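Local structure of biphenyl 2,3-Dioxygenase Beta Subunit (Sphingobium yanoikuyae, 2GBW) at residues R21-M26 against R33-G38; P49-R54 against P61-D66. The protein probably serves as the beta subunit of a ring-hydroxylating dioxygenase, assembling with the alpha subunit into a hexamer that adds oxygen to biphenyl and related aromatic compounds. All coordinates share one frame; numbering follows the deposited sequence.

Contact 1 of 2, residues R21-M26 against R33-G38; sequences RAEVRM and REWLQG
Glu34 CB lies 4.3 Å from Met26 SD in one of the two conformers deposited for Met26, so this first touch between two helical segments, running at 146° to each other with axes 9.9 Å apart, is doubtful. Met26 CB points across at Trp35 and lies 4.4 Å from Trp35 CB. Trp35, next along, has the largest share of the contact. Its CG lies anti to the backbone N (chi1 174°), and the indole reaches across with its N-H edge leading. NE1 donates to Glu23 OE2 at 2.9 Å in a nearly straight bond (167°), with the oxygen in the ring plane and used through its anti lone pair. The carboxylate is turned well out of the indole plane, and Glu23 CG packs 3.7 Å from Trp35 NE1. Phe27 meets the indole edge-to-face, while Leu78 of helix 75-84 also touches it. Helices 10-28 and 32-38 thus form a roughly antiparallel hairpin, consistent with the helices packed on the sheet in NTF2-like folds. The straight, in-plane bond helps fix the indole's rotation, and a salt bridge from Arg156 to Glu23 OE2 would probably favour the charged carboxylate.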
ATOM      1  N   ARG B  21     -22.492  21.830  -2.542  1.00 37.10           N
ATOM      2  CA  ARG B  21     -21.838  21.897  -1.201  1.00 37.19           C
ATOM      3  C   ARG B  21     -22.804  21.498  -0.102  1.00 36.98           C
ATOM      4  O   ARG B  21     -22.438  20.748   0.807  1.00 37.05           O
ATOM      5  CB  ARG B  21     -21.262  23.307  -0.964  1.00 37.60           C
ATOM      6  CG  ARG B  21     -19.986  23.586  -1.753  1.00 37.66           C
ATOM      7  CD  ARG B  21     -19.322  24.933  -1.332  1.00 38.42           C
ATOM      8  NE  ARG B  21     -20.103  26.123  -1.601  1.00 39.81           N
ATOM      9  CZ  ARG B  21     -19.936  26.926  -2.651  1.00 40.71           C
ATOM     10  NH1 ARG B  21     -19.024  26.655  -3.567  1.00 42.04           N
ATOM     11  NH2 ARG B  21     -20.682  28.010  -2.792  1.00 43.14           N
ATOM     12  N   ALA B  22     -24.074  21.915  -0.237  1.00 37.15           N
ATOM     13  CA  ALA B  22     -25.106  21.546   0.759  1.00 37.16           C
ATOM     14  C   ALA B  22     -25.409  20.065   0.711  1.00 38.21           C
ATOM     15  O   ALA B  22     -25.617  19.429   1.773  1.00 37.79           O
ATOM     16  CB  ALA B  22     -26.398  22.457   0.619  1.00 38.28           C
ATOM     17  N   GLU B  23     -25.422  19.528  -0.502  1.00 36.46           N
ATOM     18  CA  GLU B  23     -25.605  18.106  -0.725  1.00 37.24           C
ATOM     19  C   GLU B  23     -24.519  17.300  -0.020  1.00 36.05           C
ATOM     20  O   GLU B  23     -24.805  16.415   0.765  1.00 37.18           O
ATOM     21  CB  GLU B  23     -25.594  17.814  -2.221  1.00 36.03           C
ATOM     22  CG  GLU B  23     -25.798  16.368  -2.581  1.00 38.92           C
ATOM     23  CD  GLU B  23     -26.104  16.174  -4.045  1.00 41.65           C
ATOM     24  OE1 GLU B  23     -25.285  16.589  -4.878  1.00 46.71           O
ATOM     25  OE2 GLU B  23     -27.163  15.616  -4.359  1.00 42.39           O
ATOM     26  N   VAL B  24     -23.271  17.632  -0.308  1.00 36.92           N
ATOM     27  CA  VAL B  24     -22.144  17.033   0.383  1.00 36.48           C
ATOM     28  C   VAL B  24     -22.300  17.080   1.901  1.00 36.95           C
ATOM     29  O   VAL B  24     -22.053  16.102   2.586  1.00 37.14           O
ATOM     30  CB  VAL B  24     -20.819  17.652  -0.051  1.00 35.79           C
ATOM     31  CG1 VAL B  24     -19.729  17.298   0.908  1.00 36.67           C
ATOM     32  CG2 VAL B  24     -20.460  17.190  -1.428  1.00 38.23           C
ATOM     33  N   ARG B  25     -22.733  18.220   2.424  1.00 38.68           N
ATOM     34  CA  ARG B  25     -22.900  18.347   3.863  1.00 39.97           C
ATOM     35  C   ARG B  25     -23.953  17.371   4.391  1.00 40.65           C
ATOM     36  O   ARG B  25     -23.794  16.801   5.462  1.00 39.53           O
ATOM     37  CB  ARG B  25     -23.237  19.787   4.249  1.00 39.57           C
ATOM     38  CG  ARG B  25     -22.976  20.147   5.697  1.00 42.57           C
ATOM     39  CD  ARG B  25     -23.347  21.615   5.964  1.00 47.09           C
ATOM     40  NE  ARG B  25     -24.779  21.778   6.194  1.00 53.43           N
ATOM     41  CZ  ARG B  25     -25.581  22.600   5.524  1.00 54.10           C
ATOM     42  NH1 ARG B  25     -25.118  23.377   4.554  1.00 52.70           N
ATOM     43  NH2 ARG B  25     -26.863  22.635   5.828  1.00 57.46           N
ATOM     44  N   MET B  26     -25.028  17.190   3.633  1.00 39.99           N
ATOM     45  CA  MET B  26     -26.008  16.287   4.020  0.50 40.13           C
ATOM     46  C   MET B  26     -25.512  14.825   4.023  1.00 39.78           C
ATOM     47  O   MET B  26     -25.726  14.161   5.023  1.00 38.24           O
ATOM     48  CB  MET B  26     -27.196  16.347   3.053  0.50 40.92           C
ATOM     49  CG  MET B  26     -27.866  17.681   2.963  0.50 41.85           C
ATOM     50  SD  MET B  26     -28.864  18.107   4.368  0.50 45.79           S
ATOM     51  CE  MET B  26     -27.710  18.979   5.444  0.50 46.90           C
ATOM     52  N   ARG B  33     -32.572  11.594   4.615  1.00 41.66           N
ATOM     53  CA  ARG B  33     -33.985  11.833   4.379  1.00 42.60           C
ATOM     54  C   ARG B  33     -34.227  13.247   3.884  1.00 41.78           C
ATOM     55  O   ARG B  33     -34.989  13.477   2.962  1.00 42.75           O
ATOM     56  CB  ARG B  33     -34.764  11.602   5.661  1.00 41.62           C
ATOM     57  CG  ARG B  33     -34.992  10.157   5.977  1.00 45.27           C
ATOM     58  CD  ARG B  33     -35.541  10.007   7.365  1.00 46.87           C
ATOM     59  NE  ARG B  33     -36.133   8.697   7.579  1.00 49.24           N
ATOM     60  CZ  ARG B  33     -36.263   8.143   8.773  1.00 53.46           C
ATOM     61  NH1 ARG B  33     -35.836   8.792   9.841  1.00 54.54           N
ATOM     62  NH2 ARG B  33     -36.811   6.947   8.901  1.00 54.07           N
ATOM     63  N   GLU B  34     -33.566  14.189   4.529  1.00 41.85           N
ATOM     64  CA  GLU B  34     -33.586  15.571   4.115  1.00 42.63           C
ATOM     65  C   GLU B  34     -33.053  15.749   2.693  1.00 41.38           C
ATOM     66  O   GLU B  34     -33.587  16.525   1.918  1.00 41.41           O
ATOM     67  CB  GLU B  34     -32.790  16.392   5.118  1.00 43.42           C
ATOM     68  CG  GLU B  34     -33.451  16.463   6.486  1.00 46.63           C
ATOM     69  CD  GLU B  34     -32.905  15.477   7.521  1.00 50.11           C
ATOM     70  OE1 GLU B  34     -32.544  14.327   7.179  1.00 43.90           O
ATOM     71  OE2 GLU B  34     -32.861  15.866   8.706  1.00 56.61           O
ATOM     72  N   TRP B  35     -32.009  15.001   2.355  1.00 40.68           N
ATOM     73  CA  TRP B  35     -31.493  14.952   0.993  1.00 41.53           C
ATOM     74  C   TRP B  35     -32.537  14.466   0.001  1.00 42.71           C
ATOM     75  O   TRP B  35     -32.808  15.117  -0.998  1.00 39.27           O
ATOM     76  CB  TRP B  35     -30.245  14.065   0.930  1.00 40.40           C
ATOM     77  CG  TRP B  35     -29.718  13.829  -0.438  1.00 40.78           C
ATOM     78  CD1 TRP B  35     -29.126  14.736  -1.244  1.00 39.31           C
ATOM     79  CD2 TRP B  35     -29.720  12.594  -1.156  1.00 39.23           C
ATOM     80  NE1 TRP B  35     -28.769  14.157  -2.427  1.00 38.43           N
ATOM     81  CE2 TRP B  35     -29.121  12.837  -2.397  1.00 38.58           C
ATOM     82  CE3 TRP B  35     -30.168  11.305  -0.866  1.00 41.53           C
ATOM     83  CZ2 TRP B  35     -28.953  11.842  -3.347  1.00 38.66           C
ATOM     84  CZ3 TRP B  35     -30.003  10.323  -1.808  1.00 39.06           C
ATOM     85  CH2 TRP B  35     -29.404  10.592  -3.032  1.00 40.83           C
ATOM     86  N   LEU B  36     -33.102  13.298   0.276  1.00 43.64           N
ATOM     87  CA  LEU B  36     -34.123  12.719  -0.614  1.00 44.53           C
ATOM     88  C   LEU B  36     -35.315  13.650  -0.860  1.00 44.73           C
ATOM     89  O   LEU B  36     -35.809  13.732  -1.987  1.00 45.09           O
ATOM     90  CB  LEU B  36     -34.616  11.396  -0.049  1.00 46.30           C
ATOM     91  CG  LEU B  36     -35.158  10.350  -1.024  1.00 45.46           C
ATOM     92  CD1 LEU B  36     -34.147  10.059  -2.141  1.00 46.95           C
ATOM     93  CD2 LEU B  36     -35.525   9.123  -0.237  1.00 47.24           C
ATOM     94  N   GLN B  37     -35.770  14.322   0.197  1.00 43.73           N
ATOM     95  CA  GLN B  37     -36.923  15.247   0.144  1.00 44.52           C
ATOM     96  C   GLN B  37     -36.620  16.508  -0.625  1.00 43.79           C
ATOM     97  O   GLN B  37     -37.306  16.818  -1.588  1.00 45.39           O
ATOM     98  CB  GLN B  37     -37.352  15.648   1.560  1.00 43.91           C
ATOM     99  CG  GLN B  37     -37.723  14.481   2.427  1.00 48.93           C
ATOM    100  CD  GLN B  37     -38.553  14.859   3.655  1.00 49.02           C
ATOM    101  OE1 GLN B  37     -39.245  15.914   3.677  1.00 56.94           O
ATOM    102  NE2 GLN B  37     -38.510  13.987   4.687  1.00 55.96           N
ATOM    103  N   GLY B  38     -35.563  17.203  -0.203  1.00 42.83           N
ATOM    104  CA  GLY B  38     -35.206  18.504  -0.688  1.00 41.55           C
ATOM    105  C   GLY B  38     -34.264  18.620  -1.873  1.00 40.90           C
ATOM    106  O   GLY B  38     -34.228  19.695  -2.493  1.00 40.62           O
TER

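Contact 2 of 2, residues P49-R54 against P61-D66; sequences PIYEQR and PDPTPD
Pro49 and Pro63 bring the two irregular backbones together, their CA atoms 6.5 Å apart, with neither segment forming a helix and no backbone-to-backbone hydrogen bond joining them. The Pro63 ring lies between Pro49 and Tyr51. Its CG sits over one face of the Tyr51 ring as a CH-pi contact, 3.9 Å from the ring centroid and 30° off the normal, and comes within 3.5 Å of Tyr51 CE1. CD follows along the same CD1-CE1 side of the phenol, whereas CB and CG of Pro63 also pack on Pro49 CB. The phenol and the pyrrolidine cross at about a right angle. A water links Tyr51 OH to Pro63 O, donating to the carbonyl at 2.8 Å, so Pro63 is held through both its ring and its backbone. Farther out, the extended Arg54 chain carries NH1 to Pro61 O, 3.0 Å away and nearly straight at 169°; the acceptor lies in the guanidinium plane, but NH1 approaches from above the carbonyl plane. Glu52 OE2 takes both NE and NH2 of Arg54 side-on, with NE at 2.8 Å, a salt bridge that steadies the guanidinium for its bond to Pro61. On the 61-66 side, Asp66 N donates to Thr64 OG1 in an ST turn. Pro49 and Pro63 close the base of the loop between strands 44-49 and 71-73, which Arg54 and Pro61 join higher up: Tyr51 rests on Lys157 and Ile159 of strand 150-160, Pro65 touches His45 and Trp47 of strand 44-49, and Ile50, Glu52 and Gln53 meet a chain of another protein.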
ATOM      1  N   PRO B  49     -23.274   2.722 -13.976  1.00 39.89           N
ATOM      2  CA  PRO B  49     -23.065   1.575 -14.885  1.00 40.36           C
ATOM      3  C   PRO B  49     -21.829   0.847 -14.580  1.00 40.91           C
ATOM      4  O   PRO B  49     -20.912   1.415 -14.005  1.00 41.58           O
ATOM      5  CB  PRO B  49     -22.932   2.204 -16.268  1.00 41.61           C
ATOM      6  CG  PRO B  49     -23.129   3.616 -16.096  1.00 40.86           C
ATOM      7  CD  PRO B  49     -23.295   4.004 -14.690  1.00 39.93           C
ATOM      8  N   ILE B  50     -21.792  -0.421 -14.994  1.00 41.95           N
ATOM      9  CA  ILE B  50     -20.534  -1.201 -14.973  1.00 41.07           C
ATOM     10  C   ILE B  50     -19.915  -1.075 -16.373  1.00 42.05           C
ATOM     11  O   ILE B  50     -20.489  -1.515 -17.364  1.00 39.82           O
ATOM     12  CB  ILE B  50     -20.783  -2.663 -14.626  1.00 42.73           C
ATOM     13  CG1 ILE B  50     -21.287  -2.786 -13.192  1.00 43.68           C
ATOM     14  CG2 ILE B  50     -19.517  -3.455 -14.837  1.00 40.58           C
ATOM     15  CD1 ILE B  50     -22.170  -3.936 -13.027  1.00 44.46           C
ATOM     16  N   TYR B  51     -18.752  -0.430 -16.444  1.00 42.49           N
ATOM     17  CA  TYR B  51     -18.012  -0.289 -17.690  1.00 43.35           C
ATOM     18  C   TYR B  51     -16.907  -1.361 -17.765  1.00 43.38           C
ATOM     19  O   TYR B  51     -16.014  -1.434 -16.922  1.00 45.46           O
ATOM     20  CB  TYR B  51     -17.350   1.058 -17.760  1.00 45.19           C
ATOM     21  CG  TYR B  51     -18.311   2.173 -18.037  1.00 46.05           C
ATOM     22  CD1 TYR B  51     -18.683   2.474 -19.329  1.00 47.31           C
ATOM     23  CD2 TYR B  51     -18.821   2.924 -17.000  1.00 48.13           C
ATOM     24  CE1 TYR B  51     -19.556   3.518 -19.573  1.00 50.07           C
ATOM     25  CE2 TYR B  51     -19.685   3.945 -17.235  1.00 48.95           C
ATOM     26  CZ  TYR B  51     -20.063   4.227 -18.489  1.00 48.20           C
ATOM     27  OH  TYR B  51     -20.940   5.297 -18.707  1.00 48.85           O
ATOM     28  N   GLU B  52     -16.929  -2.159 -18.799  1.00 44.86           N
ATOM     29  CA  GLU B  52     -15.887  -3.148 -18.913  1.00 45.23           C
ATOM     30  C   GLU B  52     -14.699  -2.552 -19.699  1.00 44.28           C
ATOM     31  O   GLU B  52     -14.809  -1.532 -20.413  1.00 44.13           O
ATOM     32  CB  GLU B  52     -16.468  -4.447 -19.497  1.00 46.56           C
ATOM     33  CG  GLU B  52     -16.813  -4.355 -20.920  1.00 48.73           C
ATOM     34  CD  GLU B  52     -17.375  -5.636 -21.474  1.00 48.62           C
ATOM     35  OE1 GLU B  52     -17.110  -6.711 -20.891  1.00 51.57           O
ATOM     36  OE2 GLU B  52     -18.063  -5.559 -22.505  1.00 50.65           O
ATOM     37  N   GLN B  53     -13.538  -3.161 -19.518  1.00 43.44           N
ATOM     38  CA  GLN B  53     -12.362  -2.825 -20.315  1.00 43.48           C
ATOM     39  C   GLN B  53     -12.456  -3.519 -21.684  1.00 43.07           C
ATOM     40  O   GLN B  53     -12.544  -4.745 -21.792  1.00 41.73           O
ATOM     41  CB  GLN B  53     -11.085  -3.244 -19.609  1.00 43.11           C
ATOM     42  CG  GLN B  53     -10.821  -2.587 -18.251  1.00 46.12           C
ATOM     43  CD  GLN B  53     -10.559  -1.093 -18.358  1.00 50.21           C
ATOM     44  OE1 GLN B  53     -11.105  -0.423 -19.219  1.00 56.69           O
ATOM     45  NE2 GLN B  53      -9.723  -0.566 -17.476  1.00 52.91           N
ATOM     46  N   ARG B  54     -12.505  -2.715 -22.719  1.00 43.54           N
ATOM     47  CA  ARG B  54     -12.641  -3.232 -24.066  1.00 44.58           C
ATOM     48  C   ARG B  54     -11.549  -2.685 -24.909  1.00 46.30           C
ATOM     49  O   ARG B  54     -11.128  -1.540 -24.702  1.00 48.04           O
ATOM     50  CB  ARG B  54     -13.928  -2.738 -24.680  1.00 43.62           C
ATOM     51  CG  ARG B  54     -15.151  -3.269 -24.019  1.00 43.93           C
ATOM     52  CD  ARG B  54     -16.405  -2.697 -24.652  1.00 45.86           C
ATOM     53  NE  ARG B  54     -17.596  -3.269 -24.073  1.00 45.21           N
ATOM     54  CZ  ARG B  54     -18.835  -2.864 -24.346  1.00 47.77           C
ATOM     55  NH1 ARG B  54     -19.058  -1.881 -25.203  1.00 47.40           N
ATOM     56  NH2 ARG B  54     -19.856  -3.444 -23.741  1.00 49.59           N
ATOM     57  N   PRO B  61     -21.919  -0.989 -28.257  1.00 49.67           N
ATOM     58  CA  PRO B  61     -22.362   0.260 -27.681  1.00 49.72           C
ATOM     59  C   PRO B  61     -22.066   0.321 -26.187  1.00 49.18           C
ATOM     60  O   PRO B  61     -21.833  -0.717 -25.547  1.00 48.61           O
ATOM     61  CB  PRO B  61     -23.870   0.266 -27.979  1.00 49.89           C
ATOM     62  CG  PRO B  61     -24.246  -1.132 -28.071  1.00 50.63           C
ATOM     63  CD  PRO B  61     -23.049  -1.883 -28.572  1.00 49.91           C
ATOM     64  N   ASP B  62     -22.037   1.537 -25.667  1.00 48.86           N
ATOM     65  CA  ASP B  62     -21.852   1.825 -24.251  1.00 49.24           C
ATOM     66  C   ASP B  62     -22.999   1.269 -23.415  1.00 48.28           C
ATOM     67  O   ASP B  62     -24.103   1.043 -23.926  1.00 47.30           O
ATOM     68  CB  ASP B  62     -21.783   3.350 -24.039  1.00 50.54           C
ATOM     69  CG  ASP B  62     -20.415   3.933 -24.357  1.00 54.07           C
ATOM     70  OD1 ASP B  62     -19.370   3.286 -24.097  1.00 57.82           O
ATOM     71  OD2 ASP B  62     -20.386   5.079 -24.852  1.00 63.30           O
ATOM     72  N   PRO B  63     -22.750   1.039 -22.115  1.00 47.96           N
ATOM     73  CA  PRO B  63     -23.859   0.587 -21.287  1.00 47.53           C
ATOM     74  C   PRO B  63     -25.037   1.543 -21.240  1.00 46.78           C
ATOM     75  O   PRO B  63     -24.862   2.773 -21.178  1.00 46.67           O
ATOM     76  CB  PRO B  63     -23.255   0.439 -19.881  1.00 48.04           C
ATOM     77  CG  PRO B  63     -21.877   0.971 -19.940  1.00 48.83           C
ATOM     78  CD  PRO B  63     -21.477   1.130 -21.381  1.00 47.52           C
ATOM     79  N   THR B  64     -26.218   0.945 -21.327  1.00 45.98           N
ATOM     80  CA  THR B  64     -27.475   1.618 -21.122  1.00 45.83           C
ATOM     81  C   THR B  64     -28.101   1.125 -19.819  1.00 44.65           C
ATOM     82  O   THR B  64     -27.592   0.173 -19.191  1.00 43.58           O
ATOM     83  CB  THR B  64     -28.458   1.307 -22.253  1.00 46.20           C
ATOM     84  OG1 THR B  64     -28.879  -0.068 -22.108  1.00 47.93           O
ATOM     85  CG2 THR B  64     -27.798   1.582 -23.611  1.00 46.88           C
ATOM     86  N   PRO B  65     -29.197   1.776 -19.382  1.00 43.59           N
ATOM     87  CA  PRO B  65     -29.944   1.372 -18.219  1.00 43.94           C
ATOM     88  C   PRO B  65     -30.553  -0.017 -18.299  1.00 45.17           C
ATOM     89  O   PRO B  65     -30.967  -0.534 -17.263  1.00 44.25           O
ATOM     90  CB  PRO B  65     -31.015   2.488 -18.101  1.00 45.07           C
ATOM     91  CG  PRO B  65     -30.346   3.617 -18.610  1.00 43.20           C
ATOM     92  CD  PRO B  65     -29.720   3.055 -19.866  1.00 45.01           C
ATOM     93  N   ASP B  66     -30.507  -0.682 -19.458  1.00 45.29           N
ATOM     94  CA  ASP B  66     -30.986  -2.057 -19.547  1.00 44.85           C
ATOM     95  C   ASP B  66     -29.847  -3.052 -19.293  1.00 44.26           C
ATOM     96  O   ASP B  66     -30.042  -4.269 -19.351  1.00 46.23           O
ATOM     97  CB  ASP B  66     -31.596  -2.335 -20.924  1.00 46.97           C
ATOM     98  CG  ASP B  66     -32.309  -3.688 -21.000  1.00 49.64           C
ATOM     99  OD1 ASP B  66     -33.219  -3.952 -20.163  1.00 60.04           O
ATOM    100  OD2 ASP B  66     -31.932  -4.535 -21.858  1.00 59.55           O
TER
HETATM  101  O   HOH W   1     -22.895   4.723 -20.594  1.00 41.23           O

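From the N terminus, helix 10-28 is followed by a short turn and helix 32-38, and contact 1 closes this helical hairpin. The chain then enters strand 44-49 and leaves it in a long loop whose two limbs contact 2 draws together before strand 71-73. The two closures follow in series, neither nesting nor crossing. Contact 1 and contact 2 lie on opposite sides of the chain's centre, and the centres of contact 1 and contact 2 are about 29 Å apart. Both lean on strand 150-160. One contact thus belongs to the helices packed against the curved sheet, as in the NTF2-like fold, the other to a loop facing neighbouring chains.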